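Local coordinates for vacuolar protein sorting protein 36 (Saccharomyces cerevisiae, PDB 2CAY) that probably helps link the ESCRT-II sorting complex to membranes and to a partner ESCRT complex in the multivesicular body pathway, through an N-terminal PH domain, at residues L77-N86 against R97-P105. Sequence-based numbering, arbitrary orientation.
Sequences LELDDLAYVN and RLILFFKDP. With SO4 (sulfate ion), chain C.
L98 and V85 touch across an antiparallel beta hairpin, strands 82-88 and 97-102, in the second sheet of the PH-type fold. The second strand starts at R97, whose guanidinium leads away from strand 82-88. Its NE and NH2 both donate to sulfate O4, which lies at the edge of the group, in its plane, and NH1 bonds to Q113 OE1. Y41, S95, S115 and R117 also hold this ion, probably taken from the crystallisation liquor. L98 CD1 comes within 4.1 Å of V85 CB, on the face covered by helix 122-137.

I99 and N86 form a hydrogen-bonded pair. I99 N gives a nearly straight bond to N86 O (2.8 Å, 172°), and N86 N returns one to I99 O. L100 packs inward with V85, the two side chains pointing the same way, and L100 CD2 is 3.5 Å from V85 CG1. L100 CD1 also presses on L77 CD2 at 3.3 Å, tighter than usual for two methyl groups. L77 belongs to the other sheet, so this pair bridges the two sheets of the core.

F101 marks a classic beta bulge. F101 O takes a bond from A83 N (2.8 Å) and a weak, longer one from Y84 N. On the outer face its ring meets Y84 obliquely. Both rings also pack against a second subunit, and Y84 OH bonds to E110 O of that subunit.

With CG anti to the carbonyl carbon (chi1 -62°), the F102 ring swings back to L82 and L77. L82 CD2 reaches ring atom CD1 obliquely. K103 N bonds to D81 O (2.9 Å), beyond the L82-F102 pair. The K103 chain then runs extended past L82 O to D80, where NZ makes a weak bond to D80 O, 3.4 Å away.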
ATOM      1  N   LEU A  77     -14.590  -6.343 -20.338  1.00 15.59           N
ATOM      2  CA  LEU A  77     -13.248  -6.866 -20.251  1.00 17.00           C
ATOM      3  C   LEU A  77     -13.321  -8.386 -20.070  1.00 15.53           C
ATOM      4  O   LEU A  77     -14.080  -8.862 -19.215  1.00 15.70           O
ATOM      5  CB  LEU A  77     -12.603  -6.205 -18.988  1.00 16.83           C
ATOM      6  CG  LEU A  77     -11.134  -5.825 -18.830  1.00 21.83           C
ATOM      7  CD1 LEU A  77     -10.681  -4.821 -19.893  1.00 24.22           C
ATOM      8  CD2 LEU A  77     -10.929  -5.206 -17.488  1.00 18.80           C
ATOM      9  N   GLU A  78     -12.533  -9.174 -20.794  1.00 15.11           N
ATOM     10  CA  GLU A  78     -12.542 -10.631 -20.558  1.00 16.45           C
ATOM     11  C   GLU A  78     -11.722 -11.012 -19.328  1.00 16.56           C
ATOM     12  O   GLU A  78     -10.559 -10.652 -19.238  1.00 16.90           O
ATOM     13  CB  GLU A  78     -11.983 -11.434 -21.741  1.00 16.99           C
ATOM     14  CG  GLU A  78     -12.558 -11.104 -23.124  1.00 20.63           C
ATOM     15  CD  GLU A  78     -13.959 -11.641 -23.349  1.00 25.59           C
ATOM     16  OE1 GLU A  78     -14.420 -12.563 -22.634  1.00 25.19           O
ATOM     17  OE2 GLU A  78     -14.607 -11.118 -24.267  1.00 29.61           O
ATOM     18  N   LEU A  79     -12.315 -11.762 -18.397  1.00 15.98           N
ATOM     19  CA  LEU A  79     -11.542 -12.323 -17.277  1.00 16.46           C
ATOM     20  C   LEU A  79     -10.348 -13.164 -17.751  1.00 17.24           C
ATOM     21  O   LEU A  79      -9.307 -13.201 -17.101  1.00 16.44           O
ATOM     22  CB  LEU A  79     -12.433 -13.149 -16.347  1.00 16.07           C
ATOM     23  CG  LEU A  79     -13.530 -12.415 -15.579  1.00 16.84           C
ATOM     24  CD1 LEU A  79     -14.433 -13.466 -14.853  1.00 16.43           C
ATOM     25  CD2 LEU A  79     -12.937 -11.372 -14.590  1.00 16.32           C
ATOM     26  N   ASP A  80     -10.512 -13.846 -18.877  1.00 17.87           N
ATOM     27  CA  ASP A  80      -9.424 -14.620 -19.483  1.00 20.43           C
ATOM     28  C   ASP A  80      -8.194 -13.774 -19.893  1.00 19.30           C
ATOM     29  O   ASP A  80      -7.142 -14.325 -20.128  1.00 20.97           O
ATOM     30  CB  ASP A  80      -9.925 -15.397 -20.701  1.00 21.72           C
ATOM     31  CG  ASP A  80      -8.911 -16.452 -21.162  1.00 29.44           C
ATOM     32  OD1 ASP A  80      -8.672 -17.448 -20.411  1.00 33.56           O
ATOM     33  OD2 ASP A  80      -8.338 -16.266 -22.268  1.00 36.36           O
ATOM     34  N   ASP A  81      -8.326 -12.458 -19.975  1.00 17.86           N
ATOM     35  CA  ASP A  81      -7.181 -11.576 -20.304  1.00 17.01           C
ATOM     36  C   ASP A  81      -6.418 -11.059 -19.048  1.00 16.21           C
ATOM     37  O   ASP A  81      -5.407 -10.322 -19.163  1.00 15.01           O
ATOM     38  CB  ASP A  81      -7.662 -10.417 -21.166  1.00 17.82           C
ATOM     39  CG  ASP A  81      -8.081 -10.869 -22.590  1.00 22.32           C
ATOM     40  OD1 ASP A  81      -7.723 -12.008 -22.990  1.00 26.84           O
ATOM     41  OD2 ASP A  81      -8.770 -10.083 -23.283  1.00 24.59           O
ATOM     42  N   LEU A  82      -6.888 -11.460 -17.866  1.00 14.49           N
ATOM     43  CA  LEU A  82      -6.334 -10.981 -16.600  1.00 13.90           C
ATOM     44  C   LEU A  82      -5.439 -12.002 -15.916  1.00 14.48           C
ATOM     45  O   LEU A  82      -5.666 -13.211 -15.990  1.00 14.47           O
ATOM     46  CB  LEU A  82      -7.463 -10.584 -15.622  1.00 14.25           C
ATOM     47  CG  LEU A  82      -8.461  -9.498 -16.024  1.00 13.11           C
ATOM     48  CD1 LEU A  82      -9.384  -9.170 -14.814  1.00 13.92           C
ATOM     49  CD2 LEU A  82      -7.785  -8.202 -16.558  1.00 14.13           C
ATOM     50  N   ALA A  83      -4.417 -11.494 -15.225  1.00 14.37           N
ATOM     51  CA  ALA A  83      -3.534 -12.304 -14.412  1.00 14.17           C
ATOM     52  C   ALA A  83      -3.731 -12.122 -12.911  1.00 13.87           C
ATOM     53  O   ALA A  83      -3.630 -13.113 -12.140  1.00 12.37           O
ATOM     54  CB  ALA A  83      -2.035 -12.084 -14.819  1.00 14.70           C
ATOM     55  N   TYR A  84      -4.008 -10.884 -12.471  1.00 13.20           N
ATOM     56  CA  TYR A  84      -4.265 -10.613 -11.047  1.00 12.76           C
ATOM     57  C   TYR A  84      -5.273  -9.495 -10.895  1.00 13.59           C
ATOM     58  O   TYR A  84      -5.435  -8.666 -11.774  1.00 13.20           O
ATOM     59  CB  TYR A  84      -2.991 -10.139 -10.292  1.00 11.79           C
ATOM     60  CG  TYR A  84      -1.745 -10.976 -10.457  1.00 10.37           C
ATOM     61  CD1 TYR A  84      -1.381 -11.896  -9.466  1.00  9.60           C
ATOM     62  CD2 TYR A  84      -0.917 -10.841 -11.583  1.00  9.95           C
ATOM     63  CE1 TYR A  84      -0.225 -12.696  -9.587  1.00 11.32           C
ATOM     64  CE2 TYR A  84       0.246 -11.638 -11.728  1.00 11.51           C
ATOM     65  CZ  TYR A  84       0.589 -12.547 -10.713  1.00 10.35           C
ATOM     66  OH  TYR A  84       1.727 -13.302 -10.824  1.00 10.74           O
ATOM     67  N   VAL A  85      -5.928  -9.462  -9.735  1.00 15.43           N
ATOM     68  CA  VAL A  85      -6.663  -8.292  -9.300  1.00 16.44           C
ATOM     69  C   VAL A  85      -6.172  -7.973  -7.884  1.00 17.49           C
ATOM     70  O   VAL A  85      -5.824  -8.887  -7.121  1.00 17.63           O
ATOM     71  CB  VAL A  85      -8.220  -8.458  -9.396  1.00 16.96           C
ATOM     72  CG1 VAL A  85      -8.626  -8.985 -10.740  1.00 17.14           C
ATOM     73  CG2 VAL A  85      -8.731  -9.396  -8.321  1.00 17.60           C
ATOM     74  N   ASN A  86      -6.103  -6.689  -7.552  1.00 17.33           N
ATOM     75  CA  ASN A  86      -5.629  -6.230  -6.243  1.00 18.64           C
ATOM     76  C   ASN A  86      -6.519  -5.102  -5.736  1.00 17.24           C
ATOM     77  O   ASN A  86      -6.699  -4.117  -6.416  1.00 15.95           O
ATOM     78  CB  ASN A  86      -4.171  -5.730  -6.311  1.00 19.44           C
ATOM     79  CG  ASN A  86      -3.724  -4.993  -5.024  1.00 26.10           C
ATOM     80  OD1 ASN A  86      -3.677  -5.563  -3.905  1.00 33.22           O
ATOM     81  ND2 ASN A  86      -3.394  -3.708  -5.179  1.00 33.52           N
ATOM     82  N   ARG A  97     -10.175   1.243  -4.722  1.00 12.37           N
ATOM     83  CA  ARG A  97      -9.911   0.889  -6.126  1.00 12.74           C
ATOM     84  C   ARG A  97      -9.713  -0.604  -6.226  1.00 13.33           C
ATOM     85  O   ARG A  97      -9.075  -1.245  -5.354  1.00 13.09           O
ATOM     86  CB  ARG A  97      -8.619   1.551  -6.613  1.00 13.23           C
ATOM     87  CG  ARG A  97      -8.515   3.068  -6.404  1.00 11.55           C
ATOM     88  CD  ARG A  97      -9.237   3.827  -7.472  1.00 12.80           C
ATOM     89  NE  ARG A  97      -9.049   5.291  -7.303  1.00 13.32           N
ATOM     90  CZ  ARG A  97      -8.074   6.027  -7.837  1.00 14.03           C
ATOM     91  NH1 ARG A  97      -7.132   5.477  -8.596  1.00 13.53           N
ATOM     92  NH2 ARG A  97      -8.021   7.351  -7.561  1.00 14.00           N
ATOM     93  N   LEU A  98     -10.228  -1.174  -7.305  1.00 12.26           N
ATOM     94  CA  LEU A  98      -9.819  -2.523  -7.684  1.00 12.42           C
ATOM     95  C   LEU A  98      -8.917  -2.444  -8.935  1.00 12.31           C
ATOM     96  O   LEU A  98      -9.343  -1.955  -9.973  1.00 11.14           O
ATOM     97  CB  LEU A  98     -11.026  -3.447  -7.891  1.00 12.35           C
ATOM     98  CG  LEU A  98     -10.678  -4.912  -8.253  1.00 11.93           C
ATOM     99  CD1 LEU A  98     -10.002  -5.622  -7.060  1.00 11.30           C
ATOM    100  CD2 LEU A  98     -11.918  -5.694  -8.700  1.00 13.87           C
ATOM    101  N   ILE A  99      -7.674  -2.894  -8.795  1.00 12.40           N
ATOM    102  CA  ILE A  99      -6.641  -2.804  -9.866  1.00 12.57           C
ATOM    103  C   ILE A  99      -6.594  -4.124 -10.633  1.00 12.65           C
ATOM    104  O   ILE A  99      -6.455  -5.190 -10.028  1.00 13.14           O
ATOM    105  CB  ILE A  99      -5.220  -2.550  -9.254  1.00 13.81           C
ATOM    106  CG1 ILE A  99      -5.235  -1.482  -8.158  1.00 15.16           C
ATOM    107  CG2 ILE A  99      -4.132  -2.323 -10.345  1.00 13.04           C
ATOM    108  CD1 ILE A  99      -5.983  -0.284  -8.491  1.00 16.22           C
ATOM    109  N   LEU A 100      -6.776  -4.047 -11.944  1.00 12.79           N
ATOM    110  CA  LEU A 100      -6.741  -5.241 -12.817  1.00 13.69           C
ATOM    111  C   LEU A 100      -5.424  -5.280 -13.593  1.00 13.60           C
ATOM    112  O   LEU A 100      -5.127  -4.343 -14.355  1.00 14.31           O
ATOM    113  CB  LEU A 100      -7.922  -5.208 -13.802  1.00 13.38           C
ATOM    114  CG  LEU A 100      -9.272  -4.859 -13.165  1.00 14.97           C
ATOM    115  CD1 LEU A 100     -10.397  -4.817 -14.247  1.00 15.01           C
ATOM    116  CD2 LEU A 100      -9.602  -5.848 -12.067  1.00 13.90           C
ATOM    117  N   PHE A 101      -4.691  -6.387 -13.429  1.00 12.80           N
ATOM    118  CA  PHE A 101      -3.436  -6.657 -14.152  1.00 13.25           C
ATOM    119  C   PHE A 101      -3.666  -7.619 -15.308  1.00 13.89           C
ATOM    120  O   PHE A 101      -4.259  -8.700 -15.102  1.00 12.75           O
ATOM    121  CB  PHE A 101      -2.430  -7.280 -13.196  1.00 13.74           C
ATOM    122  CG  PHE A 101      -1.768  -6.302 -12.284  1.00 14.73           C
ATOM    123  CD1 PHE A 101      -1.855  -4.934 -12.518  1.00 17.12           C
ATOM    124  CD2 PHE A 101      -0.928  -6.757 -11.278  1.00 19.44           C
ATOM    125  CE1 PHE A 101      -1.196  -4.046 -11.706  1.00 16.84           C
ATOM    126  CE2 PHE A 101      -0.256  -5.856 -10.460  1.00 20.13           C
ATOM    127  CZ  PHE A 101      -0.405  -4.503 -10.685  1.00 19.54           C
ATOM    128  N   PHE A 102      -3.221  -7.220 -16.508  1.00 14.08           N
ATOM    129  CA  PHE A 102      -3.365  -8.044 -17.724  1.00 15.64           C
ATOM    130  C   PHE A 102      -2.264  -9.084 -17.843  1.00 15.06           C
ATOM    131  O   PHE A 102      -1.165  -8.889 -17.342  1.00 14.43           O
ATOM    132  CB  PHE A 102      -3.326  -7.188 -18.987  1.00 16.03           C
ATOM    133  CG  PHE A 102      -4.438  -6.194 -19.086  1.00 18.67           C
ATOM    134  CD1 PHE A 102      -5.754  -6.625 -19.207  1.00 21.55           C
ATOM    135  CD2 PHE A 102      -4.161  -4.835 -19.077  1.00 18.98           C
ATOM    136  CE1 PHE A 102      -6.802  -5.705 -19.293  1.00 24.33           C
ATOM    137  CE2 PHE A 102      -5.193  -3.891 -19.167  1.00 24.42           C
ATOM    138  CZ  PHE A 102      -6.512  -4.329 -19.264  1.00 21.86           C
ATOM    139  N   LYS A 103      -2.555 -10.169 -18.547  1.00 15.83           N
ATOM    140  CA  LYS A 103      -1.549 -11.180 -18.849  1.00 17.65           C
ATOM    141  C   LYS A 103      -0.490 -10.612 -19.812  1.00 18.96           C
ATOM    142  O   LYS A 103       0.683 -10.948 -19.717  1.00 19.66           O
ATOM    143  CB  LYS A 103      -2.202 -12.406 -19.502  1.00 17.66           C
ATOM    144  CG  LYS A 103      -3.030 -13.247 -18.562  1.00 19.21           C
ATOM    145  CD  LYS A 103      -3.436 -14.512 -19.296  1.00 25.27           C
ATOM    146  CE  LYS A 103      -4.183 -15.453 -18.402  1.00 27.85           C
ATOM    147  NZ  LYS A 103      -4.761 -16.520 -19.266  1.00 32.08           N
ATOM    148  N   ASP A 104      -0.911  -9.748 -20.722  1.00 19.43           N
ATOM    149  CA  ASP A 104      -0.053  -9.379 -21.864  1.00 21.06           C
ATOM    150  C   ASP A 104      -0.115  -7.858 -22.112  1.00 20.42           C
ATOM    151  O   ASP A 104      -0.639  -7.414 -23.144  1.00 21.08           O
ATOM    152  CB  ASP A 104      -0.510 -10.212 -23.086  1.00 21.92           C
ATOM    153  CG  ASP A 104       0.406 -10.087 -24.292  1.00 26.65           C
ATOM    154  OD1 ASP A 104       1.639  -9.967 -24.121  1.00 28.04           O
ATOM    155  OD2 ASP A 104      -0.136 -10.134 -25.429  1.00 31.64           O
ATOM    156  N   PRO A 105       0.376  -7.040 -21.138  1.00 19.22           N
ATOM    157  CA  PRO A 105       0.329  -5.594 -21.319  1.00 18.91           C
ATOM    158  C   PRO A 105       1.368  -5.140 -22.362  1.00 20.72           C
ATOM    159  O   PRO A 105       2.410  -5.774 -22.489  1.00 19.85           O
ATOM    160  CB  PRO A 105       0.720  -5.056 -19.936  1.00 18.91           C
ATOM    161  CG  PRO A 105       1.570  -6.099 -19.348  1.00 16.70           C
ATOM    162  CD  PRO A 105       0.965  -7.398 -19.832  1.00 18.77           C
TER
HETATM  163  S   SO4 C1283     -11.449   8.576  -7.056  1.00 18.13           S
HETATM  164  O1  SO4 C1283     -11.517   7.924  -8.350  1.00 17.01           O
HETATM  165  O2  SO4 C1283     -12.790   8.768  -6.502  1.00 15.29           O
HETATM  166  O3  SO4 C1283     -10.842   9.901  -7.277  1.00 21.40           O
HETATM  167  O4  SO4 C1283     -10.720   7.808  -6.081  1.00 15.98           O
HETATM  168  O   HOH W   1      -6.813 -17.437 -18.200  1.00 35.65           O
HETATM  169  O   HOH W   2      -3.917  -9.673 -21.373  1.00 21.73           O